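Side-chain contacts in prenyltransference for protein (PDB 5HC8), which condenses two molecules of dimethylallyl diphosphate head-to-middle into lavandulyl diphosphate, a prenyl transfer carried out on a scaffold of the undecaprenyl diphosphate synthase family: residues A[63-68]-A[111-116]; A[68-71]-A[76-79]; A[83-88]-A[118-123]; A[103-108]-A[180-185]. All blocks are in the same frame, centred on the assembly; numbering follows the deposited sequence.

Contact 1: A[63-68]-A[111-116]; sequences WALSPQ and SRLPEY. With ISY (3-methylbut-3-enylsulfanyl(phosphonooxy)phosphinic acid), chain F; 61G (2-methylbuta-1,3-diene), chain D.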
# COMPACT_ATOMS: atom_id res chain seq x y z
N TRP A 63 7.11 -8.93 -10.00
CA TRP A 63 5.91 -9.69 -9.57
C TRP A 63 5.26 -10.33 -10.75
O TRP A 63 4.87 -9.62 -11.69
CB TRP A 63 4.88 -8.79 -8.96
CG TRP A 63 3.75 -9.46 -8.22
CD1 TRP A 63 3.75 -10.66 -7.52
CD2 TRP A 63 2.46 -8.91 -8.02
NE1 TRP A 63 2.53 -10.84 -6.91
CE2 TRP A 63 1.75 -9.75 -7.15
CE3 TRP A 63 1.86 -7.71 -8.41
CZ2 TRP A 63 0.43 -9.48 -6.77
CZ3 TRP A 63 0.58 -7.49 -8.05
CH2 TRP A 63 -0.10 -8.33 -7.21
N ALA A 64 5.14 -11.66 -10.74
CA ALA A 64 4.65 -12.40 -11.94
C ALA A 64 3.29 -13.08 -11.72
O ALA A 64 2.58 -13.41 -12.65
CB ALA A 64 5.66 -13.44 -12.36
N LEU A 65 2.94 -13.34 -10.46
CA LEU A 65 1.73 -14.13 -10.29
C LEU A 65 1.23 -13.92 -8.89
O LEU A 65 1.96 -14.13 -7.97
CB LEU A 65 2.04 -15.58 -10.56
CG LEU A 65 0.76 -16.42 -10.62
CD1 LEU A 65 0.09 -16.34 -11.98
CD2 LEU A 65 1.07 -17.88 -10.30
N SER A 66 0.01 -13.44 -8.78
CA SER A 66 -0.72 -13.30 -7.53
C SER A 66 -1.61 -14.50 -7.21
O SER A 66 -1.91 -15.29 -8.11
CB SER A 66 -1.63 -12.03 -7.57
OG SER A 66 -2.78 -12.23 -8.38
N PRO A 67 -2.07 -14.59 -5.94
CA PRO A 67 -3.04 -15.68 -5.65
C PRO A 67 -4.31 -15.52 -6.46
O PRO A 67 -4.85 -16.50 -6.97
CB PRO A 67 -3.35 -15.52 -4.17
CG PRO A 67 -2.07 -14.88 -3.62
CD PRO A 67 -1.65 -13.90 -4.71
N GLN A 68 -4.78 -14.28 -6.55
CA GLN A 68 -5.94 -13.96 -7.38
C GLN A 68 -5.87 -14.45 -8.82
O GLN A 68 -6.88 -14.90 -9.39
CB GLN A 68 -6.18 -12.44 -7.35
CG GLN A 68 -6.69 -11.86 -6.01
CD GLN A 68 -5.68 -11.89 -4.84
OE1 GLN A 68 -4.45 -11.77 -5.04
NE2 GLN A 68 -6.19 -12.13 -3.61
N SER A 111 4.41 -23.83 -2.91
CA SER A 111 3.65 -25.09 -2.88
C SER A 111 2.48 -25.10 -3.79
O SER A 111 2.08 -26.14 -4.25
CB SER A 111 3.17 -25.30 -1.46
OG SER A 111 4.27 -25.84 -0.78
N ARG A 112 1.90 -23.95 -4.07
CA ARG A 112 0.84 -23.90 -5.07
C ARG A 112 1.34 -24.06 -6.48
O ARG A 112 0.54 -24.11 -7.39
CB ARG A 112 0.09 -22.57 -5.00
CG ARG A 112 -0.54 -22.32 -3.64
CD ARG A 112 -1.54 -21.16 -3.70
NE ARG A 112 -2.63 -21.44 -4.65
CZ ARG A 112 -3.70 -20.66 -4.84
NH1 ARG A 112 -3.86 -19.53 -4.15
NH2 ARG A 112 -4.61 -21.03 -5.73
N LEU A 113 2.63 -24.06 -6.73
CA LEU A 113 3.05 -24.12 -8.12
C LEU A 113 3.24 -25.58 -8.59
O LEU A 113 3.46 -26.45 -7.76
CB LEU A 113 4.36 -23.38 -8.31
CG LEU A 113 4.32 -21.95 -7.75
CD1 LEU A 113 5.75 -21.43 -7.74
CD2 LEU A 113 3.37 -21.09 -8.60
N PRO A 114 3.20 -25.83 -9.90
CA PRO A 114 3.59 -27.13 -10.45
C PRO A 114 5.00 -27.55 -10.02
O PRO A 114 5.97 -26.73 -10.02
CB PRO A 114 3.58 -26.92 -11.96
CG PRO A 114 2.88 -25.65 -12.22
CD PRO A 114 2.73 -24.90 -10.93
N GLU A 115 5.14 -28.85 -9.74
CA GLU A 115 6.40 -29.36 -9.26
C GLU A 115 7.53 -28.96 -10.18
O GLU A 115 8.62 -28.70 -9.70
CB GLU A 115 6.39 -30.89 -9.12
CG GLU A 115 5.45 -31.42 -8.05
CD GLU A 115 6.03 -31.37 -6.66
OE1 GLU A 115 7.22 -30.99 -6.50
OE2 GLU A 115 5.30 -31.73 -5.71
N TYR A 116 7.31 -28.97 -11.48
CA TYR A 116 8.36 -28.61 -12.38
C TYR A 116 8.87 -27.17 -12.21
O TYR A 116 10.02 -26.85 -12.57
CB TYR A 116 7.91 -28.80 -13.84
CG TYR A 116 6.79 -27.92 -14.37
CD1 TYR A 116 7.03 -26.60 -14.80
CD2 TYR A 116 5.49 -28.41 -14.48
CE1 TYR A 116 6.01 -25.81 -15.32
CE2 TYR A 116 4.47 -27.63 -14.98
CZ TYR A 116 4.72 -26.33 -15.40
OH TYR A 116 3.67 -25.58 -15.86
P1 ISY F . -5.87 -6.32 -11.42
O2 ISY F . -4.81 -7.58 -11.30
P3 ISY F . -3.75 -8.09 -12.35
O4 ISY F . -5.35 -5.22 -12.43
O5 ISY F . -6.25 -5.69 -10.05
O6 ISY F . -7.14 -6.95 -11.99
O7 ISY F . -4.26 -7.92 -13.74
O8 ISY F . -3.27 -9.55 -11.91
S9 ISY F . -2.14 -6.70 -12.18
C10 ISY F . -1.28 -7.38 -10.79
C11 ISY F . -0.03 -7.91 -11.44
C12 ISY F . 0.49 -9.29 -11.15
C13 ISY F . 1.72 -9.72 -11.80
C14 ISY F . -0.31 -10.27 -10.38
CAC 61G D . -0.18 -12.23 -14.10
CAE 61G D . 0.72 -12.08 -15.35
CAB 61G D . 2.07 -12.70 -15.57
CAD 61G D . 0.31 -11.12 -16.32
CAA 61G D . -0.95 -10.55 -16.04
O HOH W 1 -6.82 -18.50 -5.75
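Leu65 and Leu113 meet methyl to methyl, CD2 of Leu65 lying 4.3 Å from CD2 of Leu113. Both also rest on Val140 of the adjacent strand 135-140, so this apolar touch belongs to the core between the sheet and the helices that cover it. The second direct touch is mixed in character. CB of Pro67 sits 4.0 Å from NH1 of Arg112 and comes at the guanidinium obliquely; the arginine chain folds over at chi3 (60°) to bring its head there. Phe70 receives the same guanidinium as a cation-pi partner.

The polar link is indirect. One water donates to Pro67 O, its oxygen 3.1 Å from that atom. The oxygen of the same water accepts a weak bond from Arg112 NH2 at 3.4 Å, lying at the guanidinium edge in its plane.

The remaining contacts are with the bound ligands. The thiodiphosphate analogue ISY spreads its prenyl tail over one face of the Trp63 indole, with ISY C10 3.3 Å from Trp63 CZ3, while Trp63 NE1 is bonded to Tyr142 O. CB of Ser66 meets ISY C14 at 3.6 Å, and Ala64 O comes to 3.0 Å from CAB of the methylbutadiene. Residues at the C-terminal end of a central parallel strand thus line both prenyl pockets, as in the cis-prenyltransferase fold, where the substrates bind at this end of the sheet.

Contact 2: A[68-71]-A[76-79]; sequences QNFN and EVDF. With ISY (3-methylbut-3-enylsulfanyl(phosphonooxy)phosphinic acid), chain F.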
# COMPACT_ATOMS: atom_id res chain seq x y z
N GLN A 68 -4.78 -14.28 -6.55
CA GLN A 68 -5.94 -13.96 -7.38
C GLN A 68 -5.87 -14.45 -8.82
O GLN A 68 -6.88 -14.90 -9.39
CB GLN A 68 -6.18 -12.44 -7.35
CG GLN A 68 -6.69 -11.86 -6.01
CD GLN A 68 -5.68 -11.89 -4.84
OE1 GLN A 68 -4.45 -11.77 -5.04
NE2 GLN A 68 -6.19 -12.13 -3.61
N ASN A 69 -4.68 -14.38 -9.42
CA ASN A 69 -4.46 -14.87 -10.73
C ASN A 69 -4.82 -16.35 -10.94
O ASN A 69 -5.00 -16.77 -12.09
CB ASN A 69 -3.00 -14.74 -11.15
CG ASN A 69 -2.53 -13.30 -11.44
OD1 ASN A 69 -1.30 -13.01 -11.43
ND2 ASN A 69 -3.46 -12.42 -11.78
N PHE A 70 -4.82 -17.15 -9.88
CA PHE A 70 -5.21 -18.58 -10.00
C PHE A 70 -6.70 -18.77 -10.41
O PHE A 70 -7.09 -19.88 -10.75
CB PHE A 70 -4.90 -19.36 -8.71
CG PHE A 70 -3.45 -19.68 -8.56
CD1 PHE A 70 -2.91 -20.78 -9.20
CD2 PHE A 70 -2.60 -18.83 -7.87
CE1 PHE A 70 -1.57 -21.07 -9.10
CE2 PHE A 70 -1.24 -19.12 -7.74
CZ PHE A 70 -0.73 -20.25 -8.34
N ASN A 71 -7.49 -17.71 -10.35
CA ASN A 71 -8.89 -17.70 -10.75
C ASN A 71 -9.08 -17.39 -12.20
O ASN A 71 -10.23 -17.23 -12.66
CB ASN A 71 -9.67 -16.69 -9.91
CG ASN A 71 -9.95 -17.20 -8.52
OD1 ASN A 71 -9.89 -18.40 -8.27
ND2 ASN A 71 -10.27 -16.29 -7.59
N GLU A 76 -4.68 -20.53 -19.35
CA GLU A 76 -3.88 -19.28 -19.23
C GLU A 76 -2.83 -19.44 -18.12
O GLU A 76 -1.66 -19.12 -18.32
CB GLU A 76 -4.77 -18.10 -18.93
CG GLU A 76 -3.94 -16.81 -18.84
CD GLU A 76 -4.78 -15.58 -18.87
OE1 GLU A 76 -5.88 -15.68 -19.41
OE2 GLU A 76 -4.32 -14.48 -18.41
N VAL A 77 -3.29 -19.88 -16.96
CA VAL A 77 -2.41 -20.09 -15.85
C VAL A 77 -1.31 -21.13 -16.20
O VAL A 77 -0.12 -20.96 -15.82
CB VAL A 77 -3.21 -20.51 -14.58
CG1 VAL A 77 -2.28 -20.95 -13.48
CG2 VAL A 77 -4.15 -19.41 -14.11
N ASP A 78 -1.65 -22.20 -16.93
CA ASP A 78 -0.67 -23.26 -17.20
C ASP A 78 0.35 -22.77 -18.19
O ASP A 78 1.55 -23.04 -18.04
CB ASP A 78 -1.31 -24.60 -17.68
CG ASP A 78 -2.24 -25.25 -16.63
OD1 ASP A 78 -2.20 -24.92 -15.40
OD2 ASP A 78 -3.07 -26.09 -17.04
N PHE A 79 -0.08 -21.98 -19.15
CA PHE A 79 0.87 -21.39 -20.05
C PHE A 79 1.86 -20.44 -19.33
O PHE A 79 3.05 -20.46 -19.58
CB PHE A 79 0.15 -20.61 -21.12
CG PHE A 79 1.06 -20.16 -22.21
CD1 PHE A 79 1.56 -21.07 -23.12
CD2 PHE A 79 1.48 -18.84 -22.30
CE1 PHE A 79 2.42 -20.68 -24.14
CE2 PHE A 79 2.34 -18.43 -23.33
CZ PHE A 79 2.81 -19.36 -24.25
P1 ISY F . -5.87 -6.32 -11.42
O2 ISY F . -4.81 -7.58 -11.30
P3 ISY F . -3.75 -8.09 -12.35
O4 ISY F . -5.35 -5.22 -12.43
O5 ISY F . -6.25 -5.69 -10.05
O6 ISY F . -7.14 -6.95 -11.99
O7 ISY F . -4.26 -7.92 -13.74
O8 ISY F . -3.27 -9.55 -11.91
S9 ISY F . -2.14 -6.70 -12.18
C10 ISY F . -1.28 -7.38 -10.79
C11 ISY F . -0.03 -7.91 -11.44
C12 ISY F . 0.49 -9.29 -11.15
C13 ISY F . 1.72 -9.72 -11.80
C14 ISY F . -0.31 -10.27 -10.38
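Val77 turns its side chain onto the 68-71 turn, where its CG2 lies 3.4 Å from the carbonyl oxygen of Asn69 and 4.3 Å from CA of Phe70. CG1 of Val77, anti to the backbone N (chi1 170°), meets CD1 of the Phe70 ring at 4.3 Å, approaching obliquely. The CB of Phe70 points away from the helix, yet the ring swings back to Val77. That ring also packs on Ala141.

On the ligand side of the turn, Asn69 ND2 donates to the phosphoryl oxygen O8 of ISY at 2.9 Å with an N-H...O angle of 154°. Its OD1 accepts from Ser66 N, which settles which end of the amide is oxygen and holds ND2 toward the ligand. ND2 has a further partner in Gly243 O of the second subunit, so the neighbouring chain helps to shape the diphosphate site. This is the connection from strand 59-65 to helix 74-89 in the parallel sheet, and the linking turn contributes one of the hydrogen bonds that hold the bound analogue.

Farther out, Asn71 N bonds to Gln68 O at 3.0 Å and closes the 3-10 turn carrying Asn69. Next to Val77, Glu76 holds Arg72 and Arg24 by salt bridges from OE2, and both arginines belong to ligand pockets. Ser73, just before the helix, is hydrogen-bonded through OG to Glu76 N in its first turn.

Contact 3: A[83-88]-A[118-123]; sequences IYEDFL and QDAISY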
# COMPACT_ATOMS: atom_id res chain seq x y z
N ILE A 83 5.99 -20.79 -19.29
CA ILE A 83 6.82 -19.71 -19.70
C ILE A 83 7.78 -19.35 -18.61
O ILE A 83 8.94 -19.01 -18.91
CB ILE A 83 5.98 -18.48 -19.95
CG1 ILE A 83 5.28 -18.59 -21.27
CG2 ILE A 83 6.87 -17.27 -20.04
CD1 ILE A 83 4.42 -17.36 -21.51
N TYR A 84 7.32 -19.42 -17.35
CA TYR A 84 8.21 -19.09 -16.24
C TYR A 84 9.29 -20.16 -16.08
O TYR A 84 10.42 -19.85 -15.72
CB TYR A 84 7.45 -18.79 -14.92
CG TYR A 84 6.53 -17.58 -15.06
CD1 TYR A 84 6.81 -16.59 -16.01
CD2 TYR A 84 5.36 -17.45 -14.32
CE1 TYR A 84 5.97 -15.53 -16.18
CE2 TYR A 84 4.54 -16.36 -14.51
CZ TYR A 84 4.87 -15.43 -15.43
OH TYR A 84 4.09 -14.30 -15.67
N GLU A 85 8.94 -21.42 -16.30
CA GLU A 85 9.94 -22.48 -16.23
C GLU A 85 11.02 -22.24 -17.27
O GLU A 85 12.21 -22.33 -17.03
CB GLU A 85 9.29 -23.82 -16.53
CG GLU A 85 10.32 -24.96 -16.51
CD GLU A 85 9.72 -26.31 -16.89
OE1 GLU A 85 10.16 -27.33 -16.34
OE2 GLU A 85 8.79 -26.34 -17.69
N ASP A 86 10.58 -21.97 -18.47
CA ASP A 86 11.49 -21.68 -19.53
C ASP A 86 12.36 -20.47 -19.20
O ASP A 86 13.56 -20.47 -19.51
CB ASP A 86 10.68 -21.46 -20.81
CG ASP A 86 11.51 -21.01 -21.98
OD1 ASP A 86 12.39 -21.79 -22.40
OD2 ASP A 86 11.27 -19.90 -22.49
N PHE A 87 11.77 -19.41 -18.58
CA PHE A 87 12.55 -18.20 -18.27
C PHE A 87 13.70 -18.50 -17.29
O PHE A 87 14.84 -18.05 -17.47
CB PHE A 87 11.61 -17.07 -17.73
CG PHE A 87 12.35 -15.96 -17.00
CD1 PHE A 87 12.99 -14.93 -17.70
CD2 PHE A 87 12.38 -15.95 -15.62
CE1 PHE A 87 13.65 -13.92 -17.03
CE2 PHE A 87 13.05 -14.93 -14.93
CZ PHE A 87 13.69 -13.93 -15.63
N LEU A 88 13.37 -19.29 -16.28
CA LEU A 88 14.25 -19.74 -15.22
C LEU A 88 15.31 -20.72 -15.75
O LEU A 88 16.47 -20.75 -15.29
CB LEU A 88 13.42 -20.45 -14.10
CG LEU A 88 12.50 -19.56 -13.25
CD1 LEU A 88 11.69 -20.38 -12.24
CD2 LEU A 88 13.31 -18.51 -12.50
N GLN A 118 8.55 -25.42 -9.36
CA GLN A 118 9.27 -25.49 -8.12
C GLN A 118 10.72 -26.00 -8.24
O GLN A 118 11.62 -25.56 -7.49
CB GLN A 118 8.53 -26.34 -7.12
CG GLN A 118 7.18 -25.81 -6.75
CD GLN A 118 6.59 -26.64 -5.63
OE1 GLN A 118 7.23 -26.85 -4.61
NE2 GLN A 118 5.36 -27.11 -5.79
N ASP A 119 10.92 -26.91 -9.18
CA ASP A 119 12.23 -27.49 -9.42
C ASP A 119 13.09 -26.50 -10.16
O ASP A 119 14.31 -26.36 -9.89
CB ASP A 119 12.10 -28.77 -10.29
CG ASP A 119 11.51 -29.97 -9.52
OD1 ASP A 119 11.52 -29.96 -8.26
OD2 ASP A 119 11.05 -30.92 -10.22
N ALA A 120 12.46 -25.81 -11.12
CA ALA A 120 13.20 -24.79 -11.86
C ALA A 120 13.69 -23.60 -10.98
O ALA A 120 14.82 -23.09 -11.15
CB ALA A 120 12.36 -24.29 -13.03
N ILE A 121 12.84 -23.22 -10.04
CA ILE A 121 13.17 -22.24 -9.01
C ILE A 121 14.34 -22.79 -8.17
O ILE A 121 15.36 -22.13 -8.06
CB ILE A 121 11.93 -21.94 -8.10
CG1 ILE A 121 10.88 -21.09 -8.86
CG2 ILE A 121 12.33 -21.22 -6.83
CD1 ILE A 121 9.51 -21.10 -8.24
N SER A 122 14.20 -23.99 -7.60
CA SER A 122 15.30 -24.61 -6.84
C SER A 122 16.60 -24.61 -7.58
O SER A 122 17.64 -24.32 -7.02
CB SER A 122 14.97 -26.06 -6.47
OG SER A 122 14.18 -26.04 -5.28
N TYR A 123 16.54 -24.91 -8.86
CA TYR A 123 17.77 -25.00 -9.64
C TYR A 123 18.41 -23.63 -9.70
O TYR A 123 19.59 -23.45 -9.31
CB TYR A 123 17.48 -25.57 -11.05
CG TYR A 123 18.59 -25.37 -12.08
CD1 TYR A 123 19.85 -25.96 -11.92
CD2 TYR A 123 18.36 -24.61 -13.25
CE1 TYR A 123 20.84 -25.79 -12.86
CE2 TYR A 123 19.35 -24.42 -14.22
CZ TYR A 123 20.60 -25.01 -14.03
OH TYR A 123 21.61 -24.84 -14.98
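Leu88 and Ala120 lie at the heart of a helix pair, 83-88 against 118-123, packed side by side on the same side of the parallel sheet. The two segments run nearly parallel: their axes come within 9.1 Å and cross at 19°. Helix 115-128 follows edge strand 103-107, and helix 74-89 lies between helices 115-128 and 34-54.

The apolar contacts centre on Leu88, whose CD1 reaches 4.0 Å from CB of Ala120 and goes on to Ile121, meeting CG1 at 3.5 Å. Ile121 begins by pointing away from the other helix, but its CG1, anti to the carbonyl carbon (chi1 -72°), brings that branch back to the leucine, and the two side chains cross obliquely. Both also pack on strand 103-107, Leu88 on Phe104 and Ile121 on Ala106.

The charged residue joins in with its hydrocarbon part: CG of Glu85 lies 4.1 Å from CB of Ala120. Its extended chain carries the carboxylate past that methyl, and OE2 forms a salt bridge with Arg82 one turn earlier.

Around Gln118 the polar bonds are local. Gln118 NE2 donates to Leu113 O before the helix starts, while Gln118 O takes the regular backbone bond from Ser122 N at 3.0 Å and a second, weak one from Ser122 OG at 3.4 Å.

Contact 4: A[103-108]-A[180-185]; sequences QFSAIG and TNITKF. With SO4 (sulfate ion), chain E.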
# COMPACT_ATOMS: atom_id res chain seq x y z
N GLN A 103 22.14 -12.86 -8.07
CA GLN A 103 21.61 -13.78 -7.12
C GLN A 103 20.10 -13.88 -7.33
O GLN A 103 19.43 -12.83 -7.33
CB GLN A 103 21.88 -13.31 -5.73
CG GLN A 103 23.34 -13.05 -5.45
CD GLN A 103 23.54 -12.41 -4.07
OE1 GLN A 103 23.38 -13.09 -3.06
NE2 GLN A 103 23.86 -11.11 -4.03
N PHE A 104 19.59 -15.12 -7.48
CA PHE A 104 18.19 -15.38 -7.80
C PHE A 104 17.45 -15.98 -6.62
O PHE A 104 17.93 -16.88 -5.99
CB PHE A 104 18.00 -16.26 -9.02
CG PHE A 104 16.57 -16.66 -9.20
CD1 PHE A 104 15.68 -15.80 -9.81
CD2 PHE A 104 16.08 -17.83 -8.64
CE1 PHE A 104 14.35 -16.11 -9.93
CE2 PHE A 104 14.75 -18.15 -8.73
CZ PHE A 104 13.87 -17.28 -9.37
N SER A 105 16.30 -15.40 -6.25
CA SER A 105 15.39 -16.00 -5.30
C SER A 105 13.98 -15.89 -5.82
O SER A 105 13.69 -15.03 -6.63
CB SER A 105 15.40 -15.31 -3.97
OG SER A 105 16.65 -15.22 -3.38
N ALA A 106 13.11 -16.79 -5.38
CA ALA A 106 11.70 -16.65 -5.62
C ALA A 106 11.03 -16.54 -4.26
O ALA A 106 11.49 -17.16 -3.22
CB ALA A 106 11.10 -17.80 -6.47
N ILE A 107 10.01 -15.67 -4.23
CA ILE A 107 9.16 -15.55 -3.04
C ILE A 107 7.70 -15.83 -3.41
O ILE A 107 7.29 -15.57 -4.54
CB ILE A 107 9.29 -14.22 -2.30
CG1 ILE A 107 8.78 -13.04 -3.14
CG2 ILE A 107 10.74 -14.04 -1.84
CD1 ILE A 107 8.81 -11.73 -2.35
N GLY A 108 6.97 -16.36 -2.46
CA GLY A 108 5.55 -16.64 -2.59
C GLY A 108 5.21 -18.04 -2.07
O GLY A 108 6.07 -18.71 -1.50
N THR A 180 9.85 -11.38 2.59
CA THR A 180 10.96 -10.56 2.16
C THR A 180 12.12 -10.65 3.16
O THR A 180 13.11 -9.91 3.00
CB THR A 180 10.47 -9.10 2.02
OG1 THR A 180 9.56 -8.76 3.11
CG2 THR A 180 9.79 -8.99 0.69
N ASN A 181 12.02 -11.55 4.17
CA ASN A 181 13.13 -11.73 5.15
C ASN A 181 14.46 -12.20 4.50
O ASN A 181 15.54 -12.15 5.10
CB ASN A 181 12.73 -12.58 6.37
CG ASN A 181 12.45 -14.01 6.01
OD1 ASN A 181 12.75 -14.47 4.94
ND2 ASN A 181 11.75 -14.69 6.92
N ILE A 182 14.38 -12.63 3.28
CA ILE A 182 15.55 -12.96 2.51
C ILE A 182 16.35 -11.75 2.00
O ILE A 182 17.37 -11.96 1.39
CB ILE A 182 15.21 -13.86 1.34
CG1 ILE A 182 14.27 -13.13 0.33
CG2 ILE A 182 14.61 -15.20 1.83
CD1 ILE A 182 14.29 -13.76 -1.03
N THR A 183 15.92 -10.51 2.23
CA THR A 183 16.70 -9.38 1.79
C THR A 183 16.87 -8.48 2.94
O THR A 183 15.91 -8.27 3.66
CB THR A 183 15.95 -8.28 1.00
OG1 THR A 183 14.58 -8.57 0.66
CG2 THR A 183 16.76 -7.66 0.04
N LYS A 184 17.98 -7.73 2.98
CA LYS A 184 18.05 -6.61 3.91
C LYS A 184 17.40 -5.32 3.35
O LYS A 184 17.32 -4.31 4.03
CB LYS A 184 19.52 -6.30 4.26
CG LYS A 184 20.25 -5.63 3.10
CD LYS A 184 21.31 -4.63 3.55
CE LYS A 184 22.30 -5.30 4.46
NZ LYS A 184 22.73 -6.56 3.79
N PHE A 185 16.91 -5.36 2.14
CA PHE A 185 16.11 -4.25 1.55
C PHE A 185 14.65 -4.65 1.24
O PHE A 185 14.22 -4.47 0.14
CB PHE A 185 16.76 -3.86 0.29
CG PHE A 185 18.24 -3.50 0.46
CD1 PHE A 185 18.61 -2.34 1.16
CD2 PHE A 185 19.22 -4.30 -0.07
CE1 PHE A 185 19.96 -1.97 1.29
CE2 PHE A 185 20.58 -3.95 0.08
CZ PHE A 185 20.94 -2.79 0.76
S SO4 E . 20.17 -8.74 -0.25
O1 SO4 E . 18.97 -8.44 -1.14
O2 SO4 E . 20.02 -8.61 1.25
O3 SO4 E . 20.67 -10.14 -0.47
O4 SO4 E . 21.22 -7.78 -0.73
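Ile182 pushes its CD1 methyl between two side chains of the edge strand, Ser105 and Ile107. CD1 is 3.5 Å from Ser105 CB and 3.6 Å from Ser105 OG, touching the serine along its CB-OG bond. The same methyl lies 3.7 Å from CG2 of Ile107, and the two isoleucines run aslant to each other. Ile182 places CG1 between its backbone N and carbonyl carbon (chi1 64°), which carries CD1 to the strand.

Ile107 has a second neighbour. Its CD1 comes to 4.2 Å from CG2 of Thr180, a residue whose CB points away from the strand and which bonds by OG1 to Gln207 NE2. Ser105 OG, beside the isoleucine methyl, has its polar partner in His135 NE2 on the next strand.

Strand 103-107 is the outermost strand of the parallel sheet at one end, and alternation along it sorts its two faces. Ser105 and Ile107 look toward loop 180-185, while Phe104 and Ala106 face helix 115-128, so the loop packs on the face of this strand opposite that helix.

The loop is shaped by a turn around Thr180 O, which accepts from Thr183 N at 3.0 Å. A further bond to this oxygen from Thr183 OG1 is doubtful, because the threonine side chain is strained where it is modelled. Just beyond, Lys184 N donates almost straight (170°) to O2 of a sulfate, 2.8 Å away. The ion, probably from the crystallisation liquor, is also held by His135 ND1.

From the N terminus, contact 1 opens first at the end of strand 59-65 and closes a long loop at 111-116. Contact 2 nests inside it, sharing Gln68, and shuts a short turn onto the start of helix 74-89; Leu65 of contact 1 touches its Phe70. Contact 3 opens later on that helix and closes beyond contact 1 on helix 115-128, so the two cross. Contact 4 opens within the spans of both and crosses them, bringing in the loop before strand 190-193. Strand 103-107 joins contacts 3 and 4: the helix pair of contact 3 packs on one of its faces and the loop of contact 4 on the other.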